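PDB 3EUA: fructosamine deglycase FrlB from Bacillus subtilis, which catalyses the conversion of a range of fructosamine 6-phosphates to glucose 6-phosphate and a free amino acid. Local coordinates for residues H27-A32 with S76-C81; I105-K110 with A123-G128. One frame throughout, in Å; residues are numbered along the deposited sequence.

Contact 1 of 2, residues H27-A32 with S76-C81; sequences HVFFVA and SLVILC
Phe29 and Val78 sit directly across from each other in two neighbouring parallel strands, 27-32 and 76-81, with CA atoms 4.6 Å apart. On this face, which also carries His27, Ser76, Val31 and Leu80, Phe29 CG stands anti to its own carbonyl carbon (chi1 -67°). The ring therefore lies back along the strand, where CE2 reaches Ser76 OG at 3.5 Å in an edge-on approach and the atom CZ rests against one face of the His27 ring. Both polar ends here find their partners outside the two strands: His27 NE2 bonds to Asp57 OD2 and Ser76 OG to Gly73 N. Further along, Val31 sends its two methyls to different neighbours. CG2, on the side of its backbone N, meets Val78 CG1 at 3.7 Å, while CG1 and CB border Leu80 CD2.

The other face carries Val28, Phe30, Ala32, Leu77, Ile79 and Cys81. With Ile79 CG1 beside its backbone N (chi1 -62°) and the chain extended beyond, the methyl CD1 touches both Phe30 CE1 (3.8 Å) and Val28 CG1 (4.1 Å). Val28 CG2 lies alongside Leu77 CD2.

Four backbone bonds alternate in direction, from Leu77 N to His27 O (2.9 Å) through to Val31 N to Ile79 O, the straightest at 179°. The pair belongs to the parallel sheet of the first SIS domain, with helix 88-99 against Val31, Val78 and Leu80 and helix 137-153 against Phe30, Leu77 and Ile79. Chemically, all four N-H and O pairs are satisfied in a fully buried setting between aromatic and aliphatic contacts on both faces; beyond them, buried Cys81 O has no partner in the model.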
loop_
_atom_site.group_PDB
_atom_site.type_symbol
_atom_site.label_atom_id
_atom_site.label_comp_id
_atom_site.label_asym_id
_atom_site.label_seq_id
_atom_site.Cartn_x
_atom_site.Cartn_y
_atom_site.Cartn_z
ATOM N N HIS A 27 19.724 4.435 1.149
ATOM C CA HIS A 27 18.378 4.040 0.726
ATOM C C HIS A 27 18.274 2.527 0.687
ATOM O O HIS A 27 19.143 1.877 0.132
ATOM C CB HIS A 27 18.117 4.582 -0.714
ATOM C CG HIS A 27 16.676 4.869 -1.057
ATOM N ND1 HIS A 27 16.274 6.075 -1.604
ATOM C CD2 HIS A 27 15.552 4.118 -0.946
ATOM C CE1 HIS A 27 14.970 6.044 -1.823
ATOM N NE2 HIS A 27 14.505 4.871 -1.428
ATOM N N VAL A 28 17.204 1.974 1.275
ATOM C CA VAL A 28 16.922 0.551 1.190
ATOM C C VAL A 28 15.638 0.367 0.341
ATOM O O VAL A 28 14.678 1.122 0.508
ATOM C CB VAL A 28 16.719 -0.106 2.571
ATOM C CG1 VAL A 28 16.426 -1.578 2.375
ATOM C CG2 VAL A 28 17.971 0.022 3.416
ATOM N N PHE A 29 15.646 -0.573 -0.611
ATOM C CA PHE A 29 14.476 -0.904 -1.424
ATOM C C PHE A 29 14.099 -2.349 -1.157
ATOM O O PHE A 29 14.937 -3.196 -1.275
ATOM C CB PHE A 29 14.746 -0.715 -2.934
ATOM C CG PHE A 29 14.949 0.720 -3.348
ATOM C CD1 PHE A 29 13.877 1.524 -3.693
ATOM C CD2 PHE A 29 16.208 1.282 -3.376
ATOM C CE1 PHE A 29 14.054 2.873 -4.042
ATOM C CE2 PHE A 29 16.382 2.618 -3.750
ATOM C CZ PHE A 29 15.308 3.400 -4.101
ATOM N N PHE A 30 12.858 -2.597 -0.729
ATOM C CA PHE A 30 12.310 -3.932 -0.504
ATOM C C PHE A 30 11.538 -4.317 -1.772
ATOM O O PHE A 30 10.481 -3.768 -2.047
ATOM C CB PHE A 30 11.386 -3.906 0.687
ATOM C CG PHE A 30 12.088 -3.589 1.959
ATOM C CD1 PHE A 30 12.886 -4.569 2.585
ATOM C CD2 PHE A 30 11.956 -2.335 2.548
ATOM C CE1 PHE A 30 13.520 -4.286 3.795
ATOM C CE2 PHE A 30 12.598 -2.034 3.716
ATOM C CZ PHE A 30 13.377 -3.025 4.350
ATOM N N VAL A 31 12.075 -5.245 -2.542
ATOM C CA VAL A 31 11.499 -5.579 -3.851
ATOM C C VAL A 31 11.202 -7.051 -4.055
ATOM O O VAL A 31 12.098 -7.911 -4.028
ATOM C CB VAL A 31 12.470 -5.101 -4.974
ATOM C CG1 VAL A 31 11.854 -5.265 -6.339
ATOM C CG2 VAL A 31 12.871 -3.629 -4.775
ATOM N N ALA A 32 9.942 -7.356 -4.307
ATOM C CA ALA A 32 9.522 -8.745 -4.524
ATOM C C ALA A 32 8.115 -8.718 -5.083
ATOM O O ALA A 32 7.578 -7.634 -5.317
ATOM C CB ALA A 32 9.561 -9.517 -3.204
ATOM N N SER A 76 22.441 2.680 -2.829
ATOM C CA SER A 76 21.225 1.909 -2.536
ATOM C C SER A 76 21.528 0.462 -2.192
ATOM O O SER A 76 22.433 -0.117 -2.745
ATOM C CB SER A 76 20.275 1.889 -3.758
ATOM O OG SER A 76 19.810 3.181 -4.149
ATOM N N LEU A 77 20.715 -0.095 -1.294
ATOM C CA LEU A 77 20.713 -1.487 -0.939
ATOM C C LEU A 77 19.346 -1.982 -1.400
ATOM O O LEU A 77 18.317 -1.349 -1.046
ATOM C CB LEU A 77 20.768 -1.662 0.564
ATOM C CG LEU A 77 20.612 -3.066 1.128
ATOM C CD1 LEU A 77 21.661 -3.979 0.538
ATOM C CD2 LEU A 77 20.673 -3.036 2.678
ATOM N N VAL A 78 19.303 -3.055 -2.190
ATOM C CA VAL A 78 18.028 -3.605 -2.653
ATOM C C VAL A 78 17.933 -5.033 -2.112
ATOM O O VAL A 78 18.815 -5.839 -2.328
ATOM C CB VAL A 78 17.890 -3.511 -4.175
ATOM C CG1 VAL A 78 16.560 -4.085 -4.649
ATOM C CG2 VAL A 78 18.003 -2.040 -4.632
ATOM N N ILE A 79 16.877 -5.313 -1.366
ATOM C CA ILE A 79 16.665 -6.612 -0.788
ATOM C C ILE A 79 15.529 -7.247 -1.576
ATOM O O ILE A 79 14.425 -6.672 -1.639
ATOM C CB ILE A 79 16.263 -6.528 0.696
ATOM C CG1 ILE A 79 17.364 -5.873 1.533
ATOM C CG2 ILE A 79 15.965 -7.944 1.251
ATOM C CD1 ILE A 79 16.979 -5.605 2.953
ATOM N N LEU A 80 15.816 -8.395 -2.197
ATOM C CA LEU A 80 14.832 -9.109 -3.004
ATOM C C LEU A 80 14.522 -10.495 -2.436
ATOM O O LEU A 80 15.327 -11.088 -1.698
ATOM C CB LEU A 80 15.283 -9.214 -4.470
ATOM C CG LEU A 80 15.716 -7.891 -5.111
ATOM C CD1 LEU A 80 17.266 -7.774 -5.203
ATOM C CD2 LEU A 80 15.089 -7.758 -6.461
ATOM N N CYS A 81 13.347 -11.008 -2.770
ATOM C CA CYS A 81 12.958 -12.330 -2.323
ATOM C C CYS A 81 12.086 -13.022 -3.359
ATOM O O CYS A 81 11.203 -12.398 -3.954
ATOM C CB CYS A 81 12.214 -12.239 -1.002
ATOM S SG CYS A 81 11.802 -13.868 -0.363
#

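Contact 2 of 2, residues I105-K110 with A123-G128; sequences IAMTFK and AQYDWG
Ala123 is bonded through its backbone to both Ala106 and Thr108, which sets a parallel pairing of strands 103-108 and 121-124. Ala123 N gives a nearly straight bond to Ala106 O (2.9 Å, 165°). The next two, Thr108 N to Ala123 O (3.3 Å) and Tyr125 N to Thr108 O (3.2 Å), are longer and more bent, each donor tilted from the carbonyl plane, consistent with a looser pairing toward the strand ends.

Apolar contacts follow on the side of Met107, a selenomethionine here. Its chain bends at chi3, bringing CE to within 4.0 Å of Tyr125 CD2, the two side chains crossing at about a right angle. Tyr125 CG stands between its backbone N and carbonyl carbon (chi1 61°), which folds the ring back over the main chain of Thr108 and Phe109, with Phe109 N over one face. Phe109 CE1 packs on Trp127 CB (3.6 Å), and CD1 meets Tyr125 O at the ring edge (3.5 Å).

One aromatic pair is T-shaped: the edge of Trp127's five-membered ring turns to the Phe109 face, centroids 5.4 Å apart and planes at 58°.

Phe109 also stacks on His83, whose ND1 is hydrogen-bonded to Tyr125 OH; Thr108 OG1 bonds to Ser82 O and His83 O. In this beta-alpha-beta unit, joined through helix 114-118, strand 121-124 is outermost at one end of the five-stranded sheet, with 103-108 beside it, helix 137-153 against Met107 and Tyr125, and helix 11-20 against Ile105 and Ala123.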
loop_
_atom_site.group_PDB
_atom_site.type_symbol
_atom_site.label_atom_id
_atom_site.label_comp_id
_atom_site.label_asym_id
_atom_site.label_seq_id
_atom_site.Cartn_x
_atom_site.Cartn_y
_atom_site.Cartn_z
ATOM N N ILE A 105 20.951 -8.015 -2.459
ATOM C CA ILE A 105 20.937 -9.237 -1.697
ATOM C C ILE A 105 19.584 -9.896 -1.956
ATOM O O ILE A 105 18.553 -9.263 -1.795
ATOM C CB ILE A 105 21.169 -8.999 -0.203
ATOM C CG1 ILE A 105 21.124 -10.349 0.521
ATOM C CG2 ILE A 105 20.117 -8.000 0.333
ATOM C CD1 ILE A 105 21.756 -10.394 1.914
ATOM N N ALA A 106 19.610 -11.159 -2.379
ATOM C CA ALA A 106 18.420 -11.898 -2.666
ATOM C C ALA A 106 18.248 -13.044 -1.697
ATOM O O ALA A 106 19.227 -13.725 -1.366
ATOM C CB ALA A 106 18.500 -12.445 -4.119
HETATM N N MSE A 107 17.012 -13.208 -1.218
HETATM C CA MSE A 107 16.631 -14.317 -0.397
HETATM C C MSE A 107 15.883 -15.303 -1.295
HETATM O O MSE A 107 15.117 -14.886 -2.172
HETATM C CB MSE A 107 15.705 -13.873 0.697
HETATM C CG MSE A 107 16.287 -12.836 1.588
HETATM SE SE MSE A 107 14.939 -12.332 2.897
HETATM C CE MSE A 107 14.751 -13.907 3.582
ATOM N N THR A 108 16.118 -16.603 -1.117
ATOM C CA THR A 108 15.441 -17.592 -1.890
ATOM C C THR A 108 15.535 -18.951 -1.201
ATOM O O THR A 108 16.330 -19.138 -0.289
ATOM C CB THR A 108 16.054 -17.634 -3.299
ATOM O OG1 THR A 108 15.300 -18.524 -4.124
ATOM C CG2 THR A 108 17.569 -18.046 -3.259
ATOM N N PHE A 109 14.695 -19.881 -1.619
ATOM C CA PHE A 109 14.750 -21.248 -1.134
ATOM C C PHE A 109 15.666 -22.053 -2.074
ATOM O O PHE A 109 16.160 -23.119 -1.701
ATOM C CB PHE A 109 13.315 -21.798 -1.096
ATOM C CG PHE A 109 13.191 -23.204 -0.582
ATOM C CD1 PHE A 109 13.529 -23.492 0.716
ATOM C CD2 PHE A 109 12.656 -24.221 -1.386
ATOM C CE1 PHE A 109 13.392 -24.787 1.215
ATOM C CE2 PHE A 109 12.509 -25.491 -0.907
ATOM C CZ PHE A 109 12.885 -25.784 0.406
ATOM N N LYS A 110 15.939 -21.511 -3.263
ATOM C CA LYS A 110 16.757 -22.210 -4.271
ATOM C C LYS A 110 18.007 -21.435 -4.689
ATOM O O LYS A 110 17.920 -20.511 -5.486
ATOM C CB LYS A 110 15.880 -22.552 -5.455
ATOM C CG LYS A 110 14.719 -23.384 -4.985
ATOM C CD LYS A 110 14.041 -24.097 -6.063
ATOM C CE LYS A 110 12.879 -24.864 -5.504
ATOM N NZ LYS A 110 12.297 -25.687 -6.552
ATOM N N ALA A 123 21.083 -15.184 0.254
ATOM C CA ALA A 123 20.837 -15.733 1.568
ATOM C C ALA A 123 19.675 -16.706 1.443
ATOM O O ALA A 123 18.591 -16.334 1.051
ATOM C CB ALA A 123 20.498 -14.605 2.528
ATOM N N GLN A 124 19.879 -17.952 1.763
ATOM C CA GLN A 124 18.786 -18.858 1.631
ATOM C C GLN A 124 18.033 -18.895 2.931
ATOM O O GLN A 124 18.517 -18.436 3.972
ATOM C CB GLN A 124 19.276 -20.253 1.376
ATOM C CG GLN A 124 20.199 -20.454 0.222
ATOM C CD GLN A 124 20.750 -21.869 0.308
ATOM O OE1 GLN A 124 20.004 -22.817 0.586
ATOM N NE2 GLN A 124 22.041 -22.012 0.125
ATOM N N TYR A 125 16.846 -19.460 2.869
ATOM C CA TYR A 125 16.046 -19.648 4.065
ATOM C C TYR A 125 15.477 -21.042 4.027
ATOM O O TYR A 125 15.443 -21.667 2.958
ATOM C CB TYR A 125 14.956 -18.579 4.129
ATOM C CG TYR A 125 13.923 -18.516 2.999
ATOM C CD1 TYR A 125 12.836 -19.385 2.968
ATOM C CD2 TYR A 125 13.985 -17.519 2.034
ATOM C CE1 TYR A 125 11.891 -19.315 1.977
ATOM C CE2 TYR A 125 13.020 -17.424 1.024
ATOM C CZ TYR A 125 11.975 -18.306 1.001
ATOM O OH TYR A 125 11.015 -18.219 0.031
ATOM N N ASP A 126 15.075 -21.539 5.185
ATOM C CA ASP A 126 14.514 -22.869 5.261
ATOM C C ASP A 126 12.996 -22.765 5.216
ATOM O O ASP A 126 12.406 -21.738 5.561
ATOM C CB ASP A 126 15.099 -23.640 6.415
ATOM C CG ASP A 126 16.523 -24.084 6.111
ATOM O OD1 ASP A 126 16.946 -23.991 4.928
ATOM O OD2 ASP A 126 17.202 -24.587 7.003
ATOM N N TRP A 127 12.384 -23.856 4.769
ATOM C CA TRP A 127 10.966 -23.918 4.574
ATOM C C TRP A 127 10.452 -25.327 4.874
ATOM O O TRP A 127 11.177 -26.308 4.771
ATOM C CB TRP A 127 10.632 -23.447 3.134
ATOM C CG TRP A 127 9.255 -23.741 2.614
ATOM C CD1 TRP A 127 8.809 -24.946 2.138
ATOM C CD2 TRP A 127 8.177 -22.822 2.432
ATOM N NE1 TRP A 127 7.516 -24.849 1.731
ATOM C CE2 TRP A 127 7.102 -23.551 1.881
ATOM C CE3 TRP A 127 8.010 -21.453 2.683
ATOM C CZ2 TRP A 127 5.876 -22.961 1.574
ATOM C CZ3 TRP A 127 6.788 -20.860 2.381
ATOM C CH2 TRP A 127 5.737 -21.616 1.842
ATOM N N GLY A 128 9.208 -25.392 5.310
ATOM C CA GLY A 128 8.570 -26.654 5.610
ATOM C C GLY A 128 8.338 -26.869 7.079
ATOM O O GLY A 128 8.695 -26.024 7.901
#

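How the contacts relate
Contacts 1 and 2 belong to one parallel five-stranded sheet within the first SIS domain, in the order 55-60, 27-32, 76-82, 103-108, 121-124, and their centres lie about 15 Å apart. Strand 76-82 joins them: its one side pairs with 27-32 and its other with 103-108. Leu80 O lies 2.8 Å from Met107 N, a probable hydrogen bond. A second probable one runs between Leu80 N and Ile105 O at 2.9 Å. Ile79 CG1 packs on Ile105 CG2 at 3.7 Å. Helix 137-153 lies against both, touching Leu77 and Ile79 in contact 1 and Ile105, Met107 and Tyr125 in contact 2. Contact 1 is wholly buried, whereas contact 2 runs out to the exposed Trp127.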